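Local coordinates for protein geranylgeranyl pyrophosphate synthetase (Pyrococcus horikoshii, PDB 1WY0) that probably makes geranylgeranyl diphosphate, a C20 isoprenoid precursor, by adding isopentenyl diphosphate units to a shorter allylic diphosphate, at residues A145-F159 with M171-E183. Numbering follows the deposited sequence.
With HG (mercury (II) ion), chain B.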
loop_
_atom_site.group_PDB
_atom_site.type_symbol
_atom_site.label_atom_id
_atom_site.label_comp_id
_atom_site.label_asym_id
_atom_site.label_seq_id
_atom_site.Cartn_x
_atom_site.Cartn_y
_atom_site.Cartn_z
ATOM N N ALA A 145 -2.691 5.406 -12.099
ATOM C CA ALA A 145 -2.836 4.011 -12.495
ATOM C C ALA A 145 -2.979 3.187 -11.221
ATOM O O ALA A 145 -3.710 2.201 -11.179
ATOM C CB ALA A 145 -1.621 3.549 -13.298
ATOM N N SER A 146 -2.269 3.600 -10.180
ATOM C CA SER A 146 -2.349 2.927 -8.891
ATOM C C SER A 146 -3.804 2.964 -8.403
ATOM O O SER A 146 -4.370 1.937 -8.042
ATOM C CB SER A 146 -1.452 3.629 -7.875
ATOM O OG SER A 146 -1.636 3.079 -6.583
ATOM N N ASN A 147 -4.406 4.150 -8.407
ATOM C CA ASN A 147 -5.788 4.297 -7.969
ATOM C C ASN A 147 -6.742 3.428 -8.815
ATOM O O ASN A 147 -7.614 2.752 -8.273
ATOM C CB ASN A 147 -6.230 5.770 -8.036
ATOM C CG ASN A 147 -5.475 6.671 -7.061
ATOM O OD1 ASN A 147 -5.199 6.294 -5.914
ATOM N ND2 ASN A 147 -5.158 7.881 -7.510
ATOM N N GLU A 148 -6.571 3.440 -10.135
ATOM C CA GLU A 148 -7.419 2.632 -11.019
ATOM C C GLU A 148 -7.312 1.149 -10.697
ATOM O O GLU A 148 -8.297 0.409 -10.762
ATOM C CB GLU A 148 -7.016 2.808 -12.476
ATOM C CG GLU A 148 -7.509 4.047 -13.159
ATOM C CD GLU A 148 -7.053 4.049 -14.605
ATOM O OE1 GLU A 148 -7.537 3.170 -15.357
ATOM O OE2 GLU A 148 -6.212 4.899 -14.980
ATOM N N LEU A 149 -6.090 0.727 -10.393
ATOM C CA LEU A 149 -5.785 -0.648 -10.050
ATOM C C LEU A 149 -6.591 -1.073 -8.814
ATOM O O LEU A 149 -7.206 -2.137 -8.825
ATOM C CB LEU A 149 -4.278 -0.763 -9.809
ATOM C CG LEU A 149 -3.630 -2.069 -9.365
ATOM C CD1 LEU A 149 -3.962 -3.201 -10.332
ATOM C CD2 LEU A 149 -2.121 -1.852 -9.301
ATOM N N CYS A 150 -6.602 -0.249 -7.763
ATOM C CA CYS A 150 -7.376 -0.564 -6.557
ATOM C C CYS A 150 -8.876 -0.560 -6.896
ATOM O O CYS A 150 -9.644 -1.378 -6.399
ATOM C CB CYS A 150 -7.133 0.471 -5.443
ATOM S SG CYS A 150 -5.471 0.562 -4.721
ATOM N N GLU A 151 -9.287 0.380 -7.736
ATOM C CA GLU A 151 -10.689 0.483 -8.134
ATOM C C GLU A 151 -11.126 -0.717 -8.953
ATOM O O GLU A 151 -12.216 -1.233 -8.757
ATOM C CB GLU A 151 -10.923 1.776 -8.916
ATOM C CG GLU A 151 -11.037 3.003 -8.025
ATOM C CD GLU A 151 -10.928 4.287 -8.802
ATOM O OE1 GLU A 151 -10.861 4.214 -10.051
ATOM O OE2 GLU A 151 -10.908 5.373 -8.170
ATOM N N GLY A 152 -10.264 -1.171 -9.856
ATOM C CA GLY A 152 -10.589 -2.326 -10.672
ATOM C C GLY A 152 -10.663 -3.585 -9.837
ATOM O O GLY A 152 -11.504 -4.454 -10.076
ATOM N N GLN A 153 -9.777 -3.706 -8.857
ATOM C CA GLN A 153 -9.789 -4.874 -8.001
ATOM C C GLN A 153 -11.022 -4.824 -7.080
ATOM O O GLN A 153 -11.605 -5.855 -6.767
ATOM C CB GLN A 153 -8.490 -4.945 -7.190
ATOM C CG GLN A 153 -8.435 -6.089 -6.186
ATOM C CD GLN A 153 -8.600 -7.464 -6.817
ATOM O OE1 GLN A 153 -8.819 -7.579 -8.025
ATOM N NE2 GLN A 153 -8.500 -8.512 -6.004
ATOM N N ALA A 154 -11.420 -3.626 -6.661
ATOM C CA ALA A 154 -12.596 -3.470 -5.802
ATOM C C ALA A 154 -13.844 -3.949 -6.552
ATOM O O ALA A 154 -14.648 -4.715 -6.026
ATOM C CB ALA A 154 -12.769 -2.017 -5.402
ATOM N N ARG A 155 -14.011 -3.486 -7.782
ATOM C CA ARG A 155 -15.159 -3.905 -8.575
ATOM C C ARG A 155 -15.114 -5.410 -8.771
ATOM O O ARG A 155 -16.147 -6.066 -8.835
ATOM C CB ARG A 155 -15.150 -3.227 -9.944
ATOM C CG ARG A 155 -15.187 -1.726 -9.898
ATOM C CD ARG A 155 -15.560 -1.194 -11.261
ATOM N NE ARG A 155 -14.668 -0.133 -11.686
ATOM C CZ ARG A 155 -14.914 1.166 -11.552
ATOM N NH1 ARG A 155 -16.042 1.587 -10.999
ATOM N NH2 ARG A 155 -14.020 2.043 -11.980
ATOM N N ASP A 156 -13.908 -5.959 -8.858
ATOM C CA ASP A 156 -13.768 -7.395 -9.047
ATOM C C ASP A 156 -14.244 -8.131 -7.800
ATOM O O ASP A 156 -14.814 -9.220 -7.896
ATOM C CB ASP A 156 -12.318 -7.768 -9.379
ATOM C CG ASP A 156 -12.211 -9.130 -10.052
ATOM O OD1 ASP A 156 -13.143 -9.501 -10.810
ATOM O OD2 ASP A 156 -11.199 -9.830 -9.848
ATOM N N LEU A 157 -14.030 -7.531 -6.628
ATOM C CA LEU A 157 -14.486 -8.155 -5.389
ATOM C C LEU A 157 -16.015 -8.122 -5.319
ATOM O O LEU A 157 -16.636 -9.101 -4.933
ATOM C CB LEU A 157 -13.921 -7.435 -4.163
ATOM C CG LEU A 157 -12.452 -7.650 -3.822
ATOM C CD1 LEU A 157 -12.097 -6.847 -2.577
ATOM C CD2 LEU A 157 -12.197 -9.126 -3.601
ATOM N N GLU A 158 -16.616 -6.999 -5.693
ATOM C CA GLU A 158 -18.076 -6.877 -5.657
ATOM C C GLU A 158 -18.759 -7.954 -6.497
ATOM O O GLU A 158 -19.836 -8.423 -6.147
ATOM C CB GLU A 158 -18.518 -5.486 -6.133
ATOM C CG GLU A 158 -18.194 -4.356 -5.144
ATOM C CD GLU A 158 -19.179 -4.258 -3.983
ATOM O OE1 GLU A 158 -20.195 -3.540 -4.121
ATOM O OE2 GLU A 158 -18.942 -4.898 -2.931
ATOM N N PHE A 159 -18.134 -8.348 -7.603
ATOM C CA PHE A 159 -18.688 -9.382 -8.475
ATOM C C PHE A 159 -19.062 -10.637 -7.686
ATOM O O PHE A 159 -20.015 -11.342 -7.989
ATOM C CB PHE A 159 -17.637 -9.748 -9.525
ATOM C CG PHE A 159 -17.559 -8.702 -10.600
ATOM C CD1 PHE A 159 -18.589 -7.777 -10.753
ATOM C CD2 PHE A 159 -16.483 -8.699 -11.470
ATOM C CE1 PHE A 159 -18.530 -6.850 -11.787
ATOM C CE2 PHE A 159 -16.430 -7.769 -12.500
ATOM C CZ PHE A 159 -17.451 -6.840 -12.664
ATOM N N MET A 171 -15.594 -5.287 -18.592
ATOM C CA MET A 171 -14.622 -4.408 -19.234
ATOM C C MET A 171 -14.228 -3.190 -18.402
ATOM O O MET A 171 -13.109 -2.702 -18.513
ATOM C CB MET A 171 -15.144 -3.937 -20.598
ATOM C CG MET A 171 -15.127 -4.992 -21.691
ATOM S SD MET A 171 -13.606 -5.953 -21.784
ATOM C CE MET A 171 -12.483 -4.728 -22.495
ATOM N N GLU A 172 -15.131 -2.683 -17.579
ATOM C CA GLU A 172 -14.785 -1.521 -16.775
ATOM C C GLU A 172 -13.822 -1.957 -15.664
ATOM O O GLU A 172 -12.942 -1.207 -15.252
ATOM C CB GLU A 172 -16.049 -0.896 -16.182
ATOM C CG GLU A 172 -15.779 0.290 -15.284
ATOM C CD GLU A 172 -17.032 0.829 -14.627
ATOM O OE1 GLU A 172 -17.904 0.011 -14.276
ATOM O OE2 GLU A 172 -17.138 2.066 -14.441
ATOM N N MET A 173 -13.988 -3.197 -15.219
ATOM C CA MET A 173 -13.170 -3.776 -14.167
ATOM C C MET A 173 -11.777 -4.128 -14.686
ATOM O O MET A 173 -10.761 -3.690 -14.127
ATOM C CB MET A 173 -13.877 -5.023 -13.625
ATOM C CG MET A 173 -13.106 -5.828 -12.570
ATOM S SD MET A 173 -11.763 -6.860 -13.221
ATOM C CE MET A 173 -12.652 -8.304 -13.838
ATOM N N ILE A 174 -11.726 -4.900 -15.769
ATOM C CA ILE A 174 -10.421 -5.315 -16.268
ATOM C C ILE A 174 -9.585 -4.117 -16.726
ATOM O O ILE A 174 -8.362 -4.112 -16.670
ATOM C CB ILE A 174 -10.639 -6.271 -17.441
ATOM C CG1 ILE A 174 -9.357 -7.055 -17.729
ATOM C CG2 ILE A 174 -10.994 -5.471 -18.707
ATOM C CD1 ILE A 174 -9.000 -8.020 -16.597
ATOM N N SER A 175 -10.294 -3.091 -17.232
ATOM C CA SER A 175 -9.595 -1.905 -17.712
ATOM C C SER A 175 -8.686 -1.311 -16.635
ATOM O O SER A 175 -7.614 -0.783 -16.899
ATOM C CB SER A 175 -10.642 -0.874 -18.138
ATOM O OG SER A 175 -9.988 0.339 -18.512
ATOM N N GLY A 176 -9.165 -1.377 -15.381
ATOM C CA GLY A 176 -8.381 -0.764 -14.321
ATOM C C GLY A 176 -7.457 -1.782 -13.646
ATOM O O GLY A 176 -6.375 -1.464 -13.174
ATOM N N LYS A 177 -7.942 -3.040 -13.572
ATOM C CA LYS A 177 -7.114 -4.074 -12.958
ATOM C C LYS A 177 -5.766 -4.202 -13.672
ATOM O O LYS A 177 -4.703 -4.030 -13.095
ATOM C CB LYS A 177 -7.862 -5.413 -12.999
ATOM C CG LYS A 177 -7.271 -6.430 -12.014
ATOM C CD LYS A 177 -8.249 -7.555 -11.662
ATOM C CE LYS A 177 -7.536 -8.836 -11.212
ATOM N NZ LYS A 177 -8.398 -9.584 -10.297
ATOM N N THR A 178 -5.837 -4.541 -14.978
ATOM C CA THR A 178 -4.607 -4.819 -15.719
ATOM C C THR A 178 -4.264 -3.722 -16.736
ATOM O O THR A 178 -3.109 -3.380 -16.961
ATOM C CB THR A 178 -4.783 -6.157 -16.439
ATOM O OG1 THR A 178 -5.982 -6.117 -17.211
ATOM C CG2 THR A 178 -4.886 -7.298 -15.420
ATOM N N GLY A 179 -5.316 -3.197 -17.394
ATOM C CA GLY A 179 -5.097 -2.223 -18.462
ATOM C C GLY A 179 -4.332 -0.985 -17.983
ATOM O O GLY A 179 -3.420 -0.494 -18.636
ATOM N N ALA A 180 -4.767 -0.449 -16.827
ATOM C CA ALA A 180 -4.201 0.813 -16.352
ATOM C C ALA A 180 -2.673 0.773 -16.238
ATOM O O ALA A 180 -1.961 1.649 -16.715
ATOM C CB ALA A 180 -4.818 1.132 -14.988
ATOM N N LEU A 181 -2.176 -0.265 -15.539
ATOM C CA LEU A 181 -0.737 -0.349 -15.306
ATOM C C LEU A 181 0.046 -0.563 -16.606
ATOM O O LEU A 181 1.184 -0.136 -16.751
ATOM C CB LEU A 181 -0.470 -1.503 -14.340
ATOM C CG LEU A 181 0.908 -1.407 -13.679
ATOM C CD1 LEU A 181 1.091 -0.098 -12.909
ATOM C CD2 LEU A 181 1.164 -2.533 -12.678
ATOM N N PHE A 182 -0.589 -1.257 -17.539
ATOM C CA PHE A 182 0.076 -1.515 -18.800
ATOM C C PHE A 182 0.165 -0.201 -19.553
ATOM O O PHE A 182 1.213 0.149 -20.083
ATOM C CB PHE A 182 -0.687 -2.546 -19.625
ATOM C CG PHE A 182 0.163 -3.705 -20.060
ATOM C CD1 PHE A 182 0.309 -4.819 -19.246
ATOM C CD2 PHE A 182 0.847 -3.666 -21.268
ATOM C CE1 PHE A 182 1.124 -5.879 -19.623
ATOM C CE2 PHE A 182 1.671 -4.726 -21.659
ATOM C CZ PHE A 182 1.808 -5.829 -20.834
ATOM N N GLU A 183 -0.936 0.536 -19.578
ATOM C CA GLU A 183 -0.961 1.827 -20.257
ATOM C C GLU A 183 0.098 2.743 -19.646
ATOM O O GLU A 183 0.831 3.430 -20.362
ATOM C CB GLU A 183 -2.334 2.474 -20.107
ATOM C CG GLU A 183 -2.351 3.949 -20.460
ATOM C CD GLU A 183 -3.714 4.564 -20.290
ATOM O OE1 GLU A 183 -3.851 5.442 -19.429
ATOM O OE2 GLU A 183 -4.658 4.167 -21.002
HETATM HG HG HG B . -4.735 -2.028 -5.031
HETATM O O HOH W 1 -11.821 -0.299 -12.869
#
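Lys-177 reaches from segment 171-183 to two acceptors on segment 145-159, its NZ giving a salt bridge to Asp-156 OD2 (2.8 Å) and a hydrogen bond to Gln-153 OE1 (3.1 Å). NZ approaches Asp-156 OD2 from above the carboxylate plane. With CG anti to the backbone N (chi1 -162°), the extended chain carries NZ across to both. A second salt bridge is long (Arg-155 NH1 to Glu-172 OE2, 3.6 Å) and rests on charge alone: the Glu-172 carboxylate stacks over one face of the Arg-155 guanidinium, the planes 5° apart, with no N-H aimed at the oxygen. At the guanidinium edge a water accepts from Arg-155 NE and donates to Glu-172 O.

Met-173 is a knob set among Gly-152, Arg-155, Asp-156 and Phe-159. Bends at chi2 and chi3 lay its CE methyl against a carboxylate oxygen, Asp-156 OD1, at 3.3 Å, while its CG meets Phe-159 CE2 obliquely at 3.8 Å. Farther along, Ala-180 CB packs against Ala-145 CB (4.3 Å) and lies beside the Glu-148 carboxylate, whose OE1 continues to a salt bridge with Arg-208.

Gly-152 and Gly-176 bring backbone against backbone, with Gly-152 CA 4.0 Å from Lys-177 N. Leu-149 CA makes a CA-H...O contact with Gly-176 O (3.3 Å), and the segment axes approach to 6.8 Å, inclined at 147°, roughly antiparallel. A wider pi-type turn at 175-179 interrupts the regular helix here.

The segments lie on helices 132-159 and 167-193 of the all-helical polyprenyl synthetase fold. Leu-149, Gln-153 and Leu-181 touch helix 69-90, Ile-174 and Ser-175 rest on helix 197-224, and the mercury-binding Cys-150 points away from segment 171-183. Ser-146 and Asn-147 hydrogen-bond to Ser-119, and Glu-151 to Tyr-35, of the second subunit, so helix 132-159 joins this core to the dimer interface.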